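Long-range contact in lumazine-binding protein (Silicibacter pomeroyi DSS-3, PDB 3FKA), which is of unknown function but adopts an NTF2-like fold and may bind a lumazine-like small molecule: residues 63-75 and 85-97. Residues are numbered along the deposited sequence; the frame is centred on the assembly and turned at random. Where two conformers were deposited one is given.
Sequences AADAETDPFWAIS and MLHVENDWAGMRF
F71 and R96 stack beside the start of the antiparallel hairpin of strands 72-80 and 83-92, part of the curved sheet of this NTF2-like fold, and the F71 side chain can be followed outward as a worked example of cation-pi stacking just before a strand. F71 CB lies beside D91 OD2, 3.6 Å away. With CG anti to the backbone N (chi1 158°), the ring turns toward strand 83-92, and R96, bent at chi2 and chi3, brings its guanidinium over it. There F71 CE2 sits over the centre of the guanidinium, 3.3 Å from R96 CZ, the two planes inclined by 29°. At the far end, F71 CZ meets E89 OE1 edge-on at 3.3 Å; the other carboxylate oxygen of E89 forms a salt bridge to R120. R96 is itself steered by D91, whose OD1 takes R96 NE on the syn side in a 2.5 Å salt bridge. A leucine in place of R96 would probably leave D91 without its charged mate and the F71 ring without its stacked cation. Beneath this cluster A73 and E89 exchange two backbone hydrogen bonds, and D91 N reaches F71 O. Farther along, S75 CB lies over the H87 ring, 3.3 Å from H87 ND1, while a water links S75 OG to E89 OE2.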
loop_
_atom_site.group_PDB
_atom_site.type_symbol
_atom_site.label_atom_id
_atom_site.label_comp_id
_atom_site.label_asym_id
_atom_site.label_seq_id
_atom_site.Cartn_x
_atom_site.Cartn_y
_atom_site.Cartn_z
ATOM N N ALA B 63 -12.908 -10.885 -26.403
ATOM C CA ALA B 63 -11.782 -11.749 -26.068
ATOM C C ALA B 63 -12.142 -12.930 -25.194
ATOM O O ALA B 63 -11.229 -13.645 -24.763
ATOM C CB ALA B 63 -10.694 -10.907 -25.361
ATOM N N ALA B 64 -13.443 -13.174 -24.970
ATOM C CA ALA B 64 -13.872 -14.256 -24.066
ATOM C C ALA B 64 -13.303 -15.634 -24.352
ATOM O O ALA B 64 -13.090 -16.025 -25.500
ATOM C CB ALA B 64 -15.401 -14.323 -24.004
ATOM N N ASP B 65 -13.032 -16.356 -23.262
ATOM C CA ASP B 65 -12.466 -17.694 -23.302
ATOM C C ASP B 65 -13.252 -18.497 -22.292
ATOM O O ASP B 65 -13.251 -18.142 -21.123
ATOM C CB ASP B 65 -10.991 -17.550 -22.932
ATOM C CG ASP B 65 -10.194 -18.803 -23.098
ATOM O OD1 ASP B 65 -10.720 -19.936 -22.939
ATOM O OD2 ASP B 65 -8.963 -18.624 -23.343
ATOM N N ALA B 66 -13.928 -19.549 -22.745
ATOM C CA ALA B 66 -14.769 -20.373 -21.872
ATOM C C ALA B 66 -14.057 -21.306 -20.905
ATOM O O ALA B 66 -14.663 -21.695 -19.893
ATOM C CB ALA B 66 -15.718 -21.223 -22.734
ATOM N N GLU B 67 -12.801 -21.649 -21.180
ATOM C CA GLU B 67 -12.100 -22.636 -20.353
ATOM C C GLU B 67 -10.767 -22.271 -19.711
ATOM O O GLU B 67 -10.363 -22.966 -18.776
ATOM C CB GLU B 67 -11.846 -23.867 -21.225
ATOM C CG GLU B 67 -13.111 -24.487 -21.809
ATOM C CD GLU B 67 -12.853 -25.786 -22.550
ATOM O OE1 GLU B 67 -12.166 -26.675 -22.014
ATOM O OE2 GLU B 67 -13.387 -25.949 -23.655
ATOM N N THR B 68 -10.086 -21.229 -20.170
ATOM C CA THR B 68 -8.790 -20.868 -19.587
ATOM C C THR B 68 -8.896 -20.492 -18.105
ATOM O O THR B 68 -9.846 -19.819 -17.703
ATOM C CB THR B 68 -8.122 -19.731 -20.390
ATOM O OG1 THR B 68 -7.764 -20.239 -21.681
ATOM C CG2 THR B 68 -6.862 -19.223 -19.706
ATOM N N ASP B 69 -7.932 -20.962 -17.314
ATOM C CA ASP B 69 -7.869 -20.676 -15.894
ATOM C C ASP B 69 -6.891 -19.507 -15.849
ATOM O O ASP B 69 -5.670 -19.695 -16.020
ATOM C CB ASP B 69 -7.388 -21.878 -15.085
ATOM C CG ASP B 69 -7.457 -21.645 -13.578
ATOM O OD1 ASP B 69 -8.190 -20.736 -13.124
ATOM O OD2 ASP B 69 -6.789 -22.398 -12.839
ATOM N N PRO B 70 -7.410 -18.295 -15.620
ATOM C CA PRO B 70 -6.489 -17.166 -15.657
ATOM C C PRO B 70 -5.631 -16.954 -14.424
ATOM O O PRO B 70 -6.080 -17.242 -13.325
ATOM C CB PRO B 70 -7.444 -15.988 -15.774
ATOM C CG PRO B 70 -8.606 -16.393 -14.952
ATOM C CD PRO B 70 -8.762 -17.859 -15.218
ATOM N N PHE B 71 -4.398 -16.491 -14.649
ATOM C CA PHE B 71 -3.500 -16.155 -13.573
ATOM C C PHE B 71 -3.918 -14.820 -12.991
ATOM O O PHE B 71 -4.210 -13.898 -13.742
ATOM C CB PHE B 71 -2.043 -15.972 -14.022
ATOM C CG PHE B 71 -1.224 -15.115 -13.052
ATOM C CD1 PHE B 71 -0.664 -15.665 -11.908
ATOM C CD2 PHE B 71 -1.073 -13.732 -13.267
ATOM C CE1 PHE B 71 0.053 -14.870 -11.011
ATOM C CE2 PHE B 71 -0.375 -12.935 -12.367
ATOM C CZ PHE B 71 0.192 -13.509 -11.245
ATOM N N TRP B 72 -3.923 -14.707 -11.668
ATOM C CA TRP B 72 -4.173 -13.426 -10.997
ATOM C C TRP B 72 -3.648 -13.492 -9.567
ATOM O O TRP B 72 -3.522 -14.578 -8.984
ATOM C CB TRP B 72 -5.640 -12.981 -10.996
ATOM C CG TRP B 72 -6.531 -13.928 -10.296
ATOM C CD1 TRP B 72 -7.017 -15.096 -10.796
ATOM C CD2 TRP B 72 -7.067 -13.795 -8.991
ATOM N NE1 TRP B 72 -7.819 -15.706 -9.879
ATOM C CE2 TRP B 72 -7.870 -14.929 -8.755
ATOM C CE3 TRP B 72 -6.949 -12.835 -7.990
ATOM C CZ2 TRP B 72 -8.546 -15.127 -7.555
ATOM C CZ3 TRP B 72 -7.628 -13.023 -6.800
ATOM C CH2 TRP B 72 -8.415 -14.166 -6.590
ATOM N N ALA B 73 -3.346 -12.321 -9.020
ATOM C CA ALA B 73 -2.849 -12.201 -7.656
ATOM C C ALA B 73 -3.221 -10.850 -7.092
ATOM O O ALA B 73 -3.281 -9.891 -7.833
ATOM C CB ALA B 73 -1.336 -12.372 -7.631
ATOM N N ILE B 74 -3.478 -10.788 -5.791
ATOM C CA ILE B 74 -3.773 -9.541 -5.104
ATOM C C ILE B 74 -2.446 -9.104 -4.510
ATOM O O ILE B 74 -1.931 -9.764 -3.603
ATOM C CB ILE B 74 -4.848 -9.693 -4.023
ATOM C CG1 ILE B 74 -6.185 -9.999 -4.681
ATOM C CG2 ILE B 74 -4.996 -8.420 -3.220
ATOM C CD1 ILE B 74 -7.293 -10.430 -3.700
ATOM N N SER B 75 -1.878 -8.035 -5.055
ATOM C CA SER B 75 -0.616 -7.489 -4.590
ATOM C C SER B 75 -0.838 -6.548 -3.415
ATOM O O SER B 75 0.047 -6.406 -2.591
ATOM C CB SER B 75 0.133 -6.802 -5.727
ATOM O OG SER B 75 0.538 -7.781 -6.664
HETATM N N MSE B 85 -8.990 0.352 -2.119
HETATM C CA MSE B 85 -8.183 0.479 -3.310
HETATM C C MSE B 85 -7.334 -0.790 -3.354
HETATM O O MSE B 85 -6.749 -1.168 -2.334
HETATM C CB MSE B 85 -7.410 1.770 -3.247
HETATM C CG MSE B 85 -6.753 2.103 -4.515
HETATM SE SE MSE B 85 -5.950 3.868 -4.421
HETATM C CE MSE B 85 -4.944 3.726 -2.742
ATOM N N LEU B 86 -7.297 -1.432 -4.517
ATOM C CA LEU B 86 -6.628 -2.714 -4.706
ATOM C C LEU B 86 -5.657 -2.716 -5.858
ATOM O O LEU B 86 -5.920 -2.094 -6.886
ATOM C CB LEU B 86 -7.670 -3.787 -5.057
ATOM C CG LEU B 86 -8.815 -4.390 -4.196
ATOM C CD1 LEU B 86 -8.350 -5.553 -3.305
ATOM C CD2 LEU B 86 -9.594 -3.320 -3.400
ATOM N N HIS B 87 -4.562 -3.444 -5.703
ATOM C CA HIS B 87 -3.553 -3.640 -6.755
ATOM C C HIS B 87 -3.682 -5.131 -7.077
ATOM O O HIS B 87 -3.395 -5.983 -6.220
ATOM C CB HIS B 87 -2.131 -3.245 -6.356
ATOM C CG HIS B 87 -1.073 -3.647 -7.341
ATOM N ND1 HIS B 87 0.261 -3.740 -7.000
ATOM C CD2 HIS B 87 -1.158 -4.031 -8.636
ATOM C CE1 HIS B 87 0.956 -4.110 -8.062
ATOM N NE2 HIS B 87 0.119 -4.293 -9.069
ATOM N N VAL B 88 -4.114 -5.435 -8.302
ATOM C CA VAL B 88 -4.274 -6.778 -8.768
ATOM C C VAL B 88 -3.411 -7.036 -10.000
ATOM O O VAL B 88 -3.346 -6.175 -10.894
ATOM C CB VAL B 88 -5.774 -7.072 -9.187
ATOM C CG1 VAL B 88 -5.980 -8.537 -9.642
ATOM C CG2 VAL B 88 -6.756 -6.734 -8.040
ATOM N N GLU B 89 -2.712 -8.171 -10.009
ATOM C CA GLU B 89 -1.921 -8.619 -11.143
ATOM C C GLU B 89 -2.787 -9.598 -11.877
ATOM O O GLU B 89 -3.400 -10.437 -11.236
ATOM C CB GLU B 89 -0.684 -9.408 -10.748
ATOM C CG GLU B 89 0.374 -8.695 -9.980
ATOM C CD GLU B 89 1.569 -9.608 -9.694
ATOM O OE1 GLU B 89 1.437 -10.844 -9.761
ATOM O OE2 GLU B 89 2.663 -9.096 -9.410
ATOM N N ASN B 90 -2.871 -9.514 -13.201
ATOM C CA ASN B 90 -3.691 -10.500 -13.914
ATOM C C ASN B 90 -3.324 -10.615 -15.372
ATOM O O ASN B 90 -2.752 -9.707 -15.931
ATOM C CB ASN B 90 -5.183 -10.222 -13.743
ATOM C CG ASN B 90 -5.611 -8.909 -14.299
ATOM O OD1 ASN B 90 -5.617 -8.711 -15.503
ATOM N ND2 ASN B 90 -6.084 -8.038 -13.438
ATOM N N ASP B 91 -3.626 -11.774 -15.942
ATOM C CA ASP B 91 -3.404 -12.025 -17.345
ATOM C C ASP B 91 -4.730 -11.876 -18.054
ATOM O O ASP B 91 -5.765 -12.259 -17.522
ATOM C CB ASP B 91 -2.889 -13.431 -17.632
ATOM C CG ASP B 91 -1.455 -13.628 -17.249
ATOM O OD1 ASP B 91 -0.781 -12.636 -16.961
ATOM O OD2 ASP B 91 -0.978 -14.781 -17.278
ATOM N N TRP B 92 -4.687 -11.289 -19.236
ATOM C CA TRP B 92 -5.868 -11.140 -20.072
ATOM C C TRP B 92 -5.410 -11.004 -21.515
ATOM O O TRP B 92 -4.511 -10.219 -21.808
ATOM C CB TRP B 92 -6.720 -9.931 -19.671
ATOM C CG TRP B 92 -7.913 -9.741 -20.595
ATOM C CD1 TRP B 92 -9.046 -10.481 -20.614
ATOM C CD2 TRP B 92 -8.069 -8.745 -21.613
ATOM N NE1 TRP B 92 -9.908 -10.015 -21.580
ATOM C CE2 TRP B 92 -9.340 -8.943 -22.204
ATOM C CE3 TRP B 92 -7.257 -7.708 -22.091
ATOM C CZ2 TRP B 92 -9.820 -8.149 -23.253
ATOM C CZ3 TRP B 92 -7.749 -6.890 -23.126
ATOM C CH2 TRP B 92 -9.010 -7.133 -23.701
ATOM N N ALA B 93 -6.007 -11.798 -22.400
ATOM C CA ALA B 93 -5.704 -11.737 -23.830
ATOM C C ALA B 93 -4.215 -11.814 -24.170
ATOM O O ALA B 93 -3.750 -11.133 -25.081
ATOM C CB ALA B 93 -6.324 -10.460 -24.415
ATOM N N GLY B 94 -3.482 -12.659 -23.445
ATOM C CA GLY B 94 -2.057 -12.868 -23.671
ATOM C C GLY B 94 -1.098 -11.819 -23.157
ATOM O O GLY B 94 0.099 -11.878 -23.477
HETATM N N MSE B 95 -1.596 -10.890 -22.338
HETATM C CA MSE B 95 -0.797 -9.805 -21.762
HETATM C C MSE B 95 -0.945 -9.797 -20.246
HETATM O O MSE B 95 -1.994 -10.205 -19.743
HETATM C CB MSE B 95 -1.290 -8.473 -22.321
HETATM C CG MSE B 95 -1.107 -8.296 -23.829
HETATM SE SE MSE B 95 -2.120 -6.776 -24.507
HETATM C CE MSE B 95 -3.927 -7.410 -24.205
ATOM N N ARG B 96 0.092 -9.338 -19.542
ATOM C CA ARG B 96 0.110 -9.217 -18.080
ATOM C C ARG B 96 -0.167 -7.774 -17.711
ATOM O O ARG B 96 0.526 -6.879 -18.175
ATOM C CB ARG B 96 1.470 -9.588 -17.499
ATOM C CG ARG B 96 1.587 -9.490 -15.952
ATOM C CD ARG B 96 0.701 -10.441 -15.176
ATOM N NE ARG B 96 1.085 -11.838 -15.436
ATOM C CZ ARG B 96 1.927 -12.578 -14.721
ATOM N NH1 ARG B 96 2.588 -12.100 -13.653
ATOM N NH2 ARG B 96 2.142 -13.835 -15.118
ATOM N N PHE B 97 -1.099 -7.571 -16.797
ATOM C CA PHE B 97 -1.479 -6.251 -16.358
ATOM C C PHE B 97 -1.331 -6.038 -14.860
ATOM O O PHE B 97 -1.392 -7.002 -14.100
ATOM C CB PHE B 97 -2.969 -6.058 -16.613
ATOM C CG PHE B 97 -3.366 -6.025 -18.059
ATOM C CD1 PHE B 97 -3.521 -7.206 -18.784
ATOM C CD2 PHE B 97 -3.693 -4.824 -18.673
ATOM C CE1 PHE B 97 -3.920 -7.201 -20.118
ATOM C CE2 PHE B 97 -4.108 -4.809 -20.025
ATOM C CZ PHE B 97 -4.205 -6.001 -20.746
HETATM O O HOH W 1 -3.025 -16.832 -17.509
HETATM O O HOH W 2 2.853 -6.765 -8.130
#